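Local coordinates for single-stranded DNA-binding protein DdrB (Deinococcus radiodurans, PDB 4NOE) that binds single-stranded DNA and probably helps complementary strands to anneal accurately as part of the response to DNA damage, at residues Y50-P53 with D59-W62; E55-F60 with A133-G138. One frame throughout, in Å; residues are numbered along the deposited sequence.

Interaction 1: residues Y50-P53 with D59-W62; sequences YQFP and DFDW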
loop_
_atom_site.group_PDB
_atom_site.type_symbol
_atom_site.label_atom_id
_atom_site.label_comp_id
_atom_site.label_asym_id
_atom_site.label_seq_id
_atom_site.Cartn_x
_atom_site.Cartn_y
_atom_site.Cartn_z
ATOM N N TYR E 50 6.364 24.081 -12.291
ATOM C CA TYR E 50 7.456 24.932 -12.742
ATOM C C TYR E 50 7.785 25.943 -11.646
ATOM O O TYR E 50 6.902 26.341 -10.873
ATOM C CB TYR E 50 7.068 25.695 -14.014
ATOM C CG TYR E 50 6.845 24.833 -15.240
ATOM C CD1 TYR E 50 7.909 24.451 -16.050
ATOM C CD2 TYR E 50 5.563 24.433 -15.604
ATOM C CE1 TYR E 50 7.706 23.677 -17.195
ATOM C CE2 TYR E 50 5.350 23.650 -16.736
ATOM C CZ TYR E 50 6.429 23.276 -17.520
ATOM O OH TYR E 50 6.220 22.513 -18.642
ATOM N N GLN E 51 9.047 26.361 -11.585
ATOM C CA GLN E 51 9.471 27.358 -10.610
ATOM C C GLN E 51 10.013 28.580 -11.329
ATOM O O GLN E 51 11.005 28.498 -12.035
ATOM C CB GLN E 51 10.526 26.790 -9.663
ATOM C CG GLN E 51 10.703 27.621 -8.399
ATOM N N PHE E 52 9.342 29.709 -11.149
ATOM C CA PHE E 52 9.696 30.935 -11.846
ATOM C C PHE E 52 9.882 32.043 -10.831
ATOM O O PHE E 52 9.349 31.952 -9.718
ATOM C CB PHE E 52 8.585 31.310 -12.825
ATOM C CG PHE E 52 8.376 30.297 -13.912
ATOM C CD1 PHE E 52 9.457 29.781 -14.607
ATOM C CD2 PHE E 52 7.100 29.855 -14.235
ATOM C CE1 PHE E 52 9.271 28.851 -15.613
ATOM C CE2 PHE E 52 6.905 28.918 -15.242
ATOM C CZ PHE E 52 7.992 28.417 -15.930
ATOM N N PRO E 53 10.658 33.079 -11.200
ATOM C CA PRO E 53 10.875 34.239 -10.332
ATOM C C PRO E 53 9.562 34.953 -10.057
ATOM O O PRO E 53 8.746 35.102 -10.975
ATOM C CB PRO E 53 11.783 35.147 -11.176
ATOM C CG PRO E 53 12.480 34.223 -12.120
ATOM C CD PRO E 53 11.467 33.153 -12.434
ATOM N N ASP E 59 3.318 39.317 -15.774
ATOM C CA ASP E 59 3.284 39.389 -17.237
ATOM C C ASP E 59 3.934 38.164 -17.864
ATOM O O ASP E 59 4.462 38.220 -18.984
ATOM C CB ASP E 59 4.001 40.653 -17.713
ATOM C CG ASP E 59 5.458 40.661 -17.322
ATOM O OD1 ASP E 59 5.830 39.887 -16.418
ATOM O OD2 ASP E 59 6.234 41.432 -17.916
ATOM N N PHE E 60 3.891 37.053 -17.140
ATOM C CA PHE E 60 4.448 35.810 -17.644
ATOM C C PHE E 60 3.784 35.406 -18.960
ATOM O O PHE E 60 2.568 35.509 -19.113
ATOM C CB PHE E 60 4.267 34.705 -16.605
ATOM C CG PHE E 60 4.911 33.419 -16.984
ATOM C CD1 PHE E 60 6.280 33.263 -16.886
ATOM C CD2 PHE E 60 4.145 32.356 -17.441
ATOM C CE1 PHE E 60 6.879 32.062 -17.234
ATOM C CE2 PHE E 60 4.735 31.168 -17.799
ATOM C CZ PHE E 60 6.108 31.019 -17.696
ATOM N N ASP E 61 4.581 34.944 -19.914
ATOM C CA ASP E 61 4.010 34.472 -21.167
ATOM C C ASP E 61 3.679 32.995 -21.016
ATOM O O ASP E 61 4.552 32.131 -21.142
ATOM C CB ASP E 61 4.980 34.703 -22.325
ATOM C CG ASP E 61 4.342 34.455 -23.683
ATOM O OD1 ASP E 61 3.245 33.843 -23.744
ATOM O OD2 ASP E 61 4.948 34.868 -24.698
ATOM N N TRP E 62 2.411 32.710 -20.749
ATOM C CA TRP E 62 1.985 31.339 -20.499
ATOM C C TRP E 62 2.099 30.460 -21.736
ATOM O O TRP E 62 2.149 29.231 -21.620
ATOM C CB TRP E 62 0.566 31.311 -19.916
ATOM C CG TRP E 62 0.512 31.838 -18.487
ATOM C CD1 TRP E 62 0.178 33.100 -18.094
ATOM C CD2 TRP E 62 0.840 31.118 -17.286
ATOM N NE1 TRP E 62 0.262 33.208 -16.725
ATOM C CE2 TRP E 62 0.663 32.007 -16.204
ATOM C CE3 TRP E 62 1.251 29.807 -17.021
ATOM C CZ2 TRP E 62 0.880 31.626 -14.868
ATOM C CZ3 TRP E 62 1.477 29.425 -15.692
ATOM C CH2 TRP E 62 1.286 30.336 -14.633
#
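F52 and F60 meet as an offset aromatic stack: CE1 of F60 lies 3.7 Å above one face of the F52 ring, displaced toward its rim, while F52 CE2 approaches the F60 ring obliquely. The planes are inclined by 30° and the centroids lie 4.6 Å apart, so the rings overlap along one side. That side is tight, with F52 CE2 only 3.3 Å from F60 CZ. At its edge, the F60 ring has CG of W62 in plane; in return F60 CD2 stands 3.5 Å above the centre of the indole face, an edge-to-face arrangement. The backbones keep well apart, with the CA atoms of F52 and F60 separated by 9.2 Å, and the rings bridge the distance. F60 reaches across because its CG is anti to the backbone N (chi1 -175°), and the F52 side chain leaves its strand toward the loop 59-62. No hydrogen bond joins the two segments. Replacing F52 with an alanine would probably open a gap beside CE1 and CZ of F60 and leave that ring freer to shift. F52 also meets the F135 ring, and L14 of the second subunit packs on it. Its strand, 50-52, runs parallel to strand 128-135, bonded through the F52 backbone to I134 and R136, while 59-62 belongs to the loop that leads on to strand 68-71.

Interaction 2: residues E55-F60 with A133-G138; sequences ENEADF and AIFRGG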
loop_
_atom_site.group_PDB
_atom_site.type_symbol
_atom_site.label_atom_id
_atom_site.label_comp_id
_atom_site.label_asym_id
_atom_site.label_seq_id
_atom_site.Cartn_x
_atom_site.Cartn_y
_atom_site.Cartn_z
ATOM N N GLU E 55 8.972 38.016 -9.664
ATOM C CA GLU E 55 8.833 39.230 -10.470
ATOM C C GLU E 55 8.393 38.947 -11.911
ATOM O O GLU E 55 8.093 39.874 -12.670
ATOM C CB GLU E 55 10.118 40.072 -10.445
ATOM N N ASN E 56 8.340 37.669 -12.285
ATOM C CA ASN E 56 7.874 37.295 -13.623
ATOM C C ASN E 56 6.375 36.986 -13.722
ATOM O O ASN E 56 5.851 36.803 -14.824
ATOM C CB ASN E 56 8.688 36.118 -14.174
ATOM C CG ASN E 56 9.977 36.563 -14.847
ATOM O OD1 ASN E 56 11.068 36.299 -14.350
ATOM N ND2 ASN E 56 9.853 37.237 -15.989
ATOM N N GLU E 57 5.686 36.948 -12.583
ATOM C CA GLU E 57 4.305 36.460 -12.535
ATOM C C GLU E 57 3.302 37.360 -13.252
ATOM O O GLU E 57 2.455 36.880 -14.005
ATOM C CB GLU E 57 3.868 36.266 -11.076
ATOM C CG GLU E 57 2.643 35.380 -10.905
ATOM C CD GLU E 57 1.325 36.141 -11.003
ATOM O OE1 GLU E 57 1.316 37.373 -10.785
ATOM O OE2 GLU E 57 0.291 35.500 -11.290
ATOM N N ALA E 58 3.387 38.664 -13.002
ATOM C CA ALA E 58 2.404 39.618 -13.523
ATOM C C ALA E 58 2.231 39.571 -15.048
ATOM O O ALA E 58 1.124 39.752 -15.554
ATOM C CB ALA E 58 2.758 41.013 -13.082
ATOM N N ASP E 59 3.318 39.317 -15.774
ATOM C CA ASP E 59 3.284 39.389 -17.237
ATOM C C ASP E 59 3.934 38.164 -17.864
ATOM O O ASP E 59 4.462 38.220 -18.984
ATOM C CB ASP E 59 4.001 40.653 -17.713
ATOM C CG ASP E 59 5.458 40.661 -17.322
ATOM O OD1 ASP E 59 5.830 39.887 -16.418
ATOM O OD2 ASP E 59 6.234 41.432 -17.916
ATOM N N PHE E 60 3.891 37.053 -17.140
ATOM C CA PHE E 60 4.448 35.810 -17.644
ATOM C C PHE E 60 3.784 35.406 -18.960
ATOM O O PHE E 60 2.568 35.509 -19.113
ATOM C CB PHE E 60 4.267 34.705 -16.605
ATOM C CG PHE E 60 4.911 33.419 -16.984
ATOM C CD1 PHE E 60 6.280 33.263 -16.886
ATOM C CD2 PHE E 60 4.145 32.356 -17.441
ATOM C CE1 PHE E 60 6.879 32.062 -17.234
ATOM C CE2 PHE E 60 4.735 31.168 -17.799
ATOM C CZ PHE E 60 6.108 31.019 -17.696
ATOM N N ALA E 133 2.623 25.544 -11.449
ATOM C CA ALA E 133 3.712 26.524 -11.387
ATOM C C ALA E 133 3.705 27.298 -10.074
ATOM O O ALA E 133 2.649 27.519 -9.460
ATOM C CB ALA E 133 3.639 27.516 -12.594
ATOM N N ILE E 134 4.884 27.718 -9.641
ATOM C CA ILE E 134 4.946 28.607 -8.491
ATOM C C ILE E 134 5.918 29.753 -8.737
ATOM O O ILE E 134 7.075 29.538 -9.107
ATOM C CB ILE E 134 5.283 27.857 -7.185
ATOM C CG1 ILE E 134 5.505 28.848 -6.044
ATOM C CG2 ILE E 134 6.505 26.980 -7.356
ATOM C CD1 ILE E 134 5.353 28.216 -4.667
ATOM N N PHE E 135 5.436 30.977 -8.561
ATOM C CA PHE E 135 6.288 32.132 -8.766
ATOM C C PHE E 135 6.797 32.562 -7.396
ATOM O O PHE E 135 6.010 32.851 -6.474
ATOM C CB PHE E 135 5.528 33.237 -9.508
ATOM C CG PHE E 135 5.094 32.832 -10.905
ATOM C CD1 PHE E 135 3.998 32.000 -11.096
ATOM C CD2 PHE E 135 5.792 33.269 -12.022
ATOM C CE1 PHE E 135 3.605 31.612 -12.369
ATOM C CE2 PHE E 135 5.402 32.889 -13.299
ATOM C CZ PHE E 135 4.303 32.056 -13.469
ATOM N N ARG E 136 8.116 32.563 -7.248
ATOM C CA ARG E 136 8.715 32.671 -5.928
ATOM C C ARG E 136 10.207 32.984 -5.989
ATOM O O ARG E 136 10.990 32.227 -6.570
ATOM C CB ARG E 136 8.489 31.372 -5.159
ATOM C CG ARG E 136 9.264 31.265 -3.855
ATOM C CD ARG E 136 8.878 29.993 -3.129
ATOM N NE ARG E 136 9.319 28.792 -3.835
ATOM C CZ ARG E 136 8.906 27.563 -3.542
ATOM N NH1 ARG E 136 8.019 27.370 -2.573
ATOM N NH2 ARG E 136 9.361 26.529 -4.234
ATOM N N GLY E 137 10.588 34.104 -5.382
ATOM C CA GLY E 137 11.986 34.463 -5.244
ATOM C C GLY E 137 12.673 34.736 -6.565
ATOM O O GLY E 137 12.062 35.295 -7.480
ATOM N N GLY E 138 13.947 34.349 -6.651
ATOM C CA GLY E 138 14.754 34.534 -7.848
ATOM C C GLY E 138 14.795 35.974 -8.323
ATOM O O GLY E 138 14.339 36.882 -7.625
#
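F135 points one edge of its ring at F60 and offers a face to E57. Its CE2 lies 3.7 Å from F60 CD1, and the two ring planes stand at 75° with centroids 5.2 Å apart, an edge-to-face pair in which F60 supplies the face. Over the F135 ring sits the methylene CG of E57, 3.8 Å from the centroid and 23° off the ring normal, a CH-pi contact. The same methylene comes within 3.5 Å of F135 CG, and E57 CB packs beside it. With CG anti to the backbone N (chi1 -162°) and a bend at chi2, E57 lays its aliphatic part on the ring and carries its carboxylate away. That end is held by a second shell: OE2 forms a salt bridge with NE of R88 and a hydrogen bond with the hydroxyl of Y107, which probably fixes the methylenes over F135. On the loop side, E57 to F60 form a type I beta turn, closed by a weak hydrogen bond from F60 N to E57 O, and the N56 side chain is tied to the carbonyl of Q141. The contact thus docks the loop after strand 50-52 onto the end of strand 128-135, which lies between parallel strand 50-52 and antiparallel strand 104-110, where the backbones of I105 and F135 are hydrogen-bonded and the F135 side chain touches I105.

Both interactions are largely buried and share F60, the residue through which they join. F52 CB packs 3.5 Å from F135 CD2, and W62 CH2 lies equally near F135 CE1, so one aromatic cluster unites them. Strand 50-52 supplies one side of interaction 1 and its neighbour 128-135 one side of interaction 2, while the same loop supplies the other side of both. Interaction 1 is purely aromatic, deeper in the chain and borders a second subunit. Interaction 2 brings in an acidic side chain with charged and polar partners, and extends toward the DNA, where R136 makes a weak hydrogen bond to a thymine base.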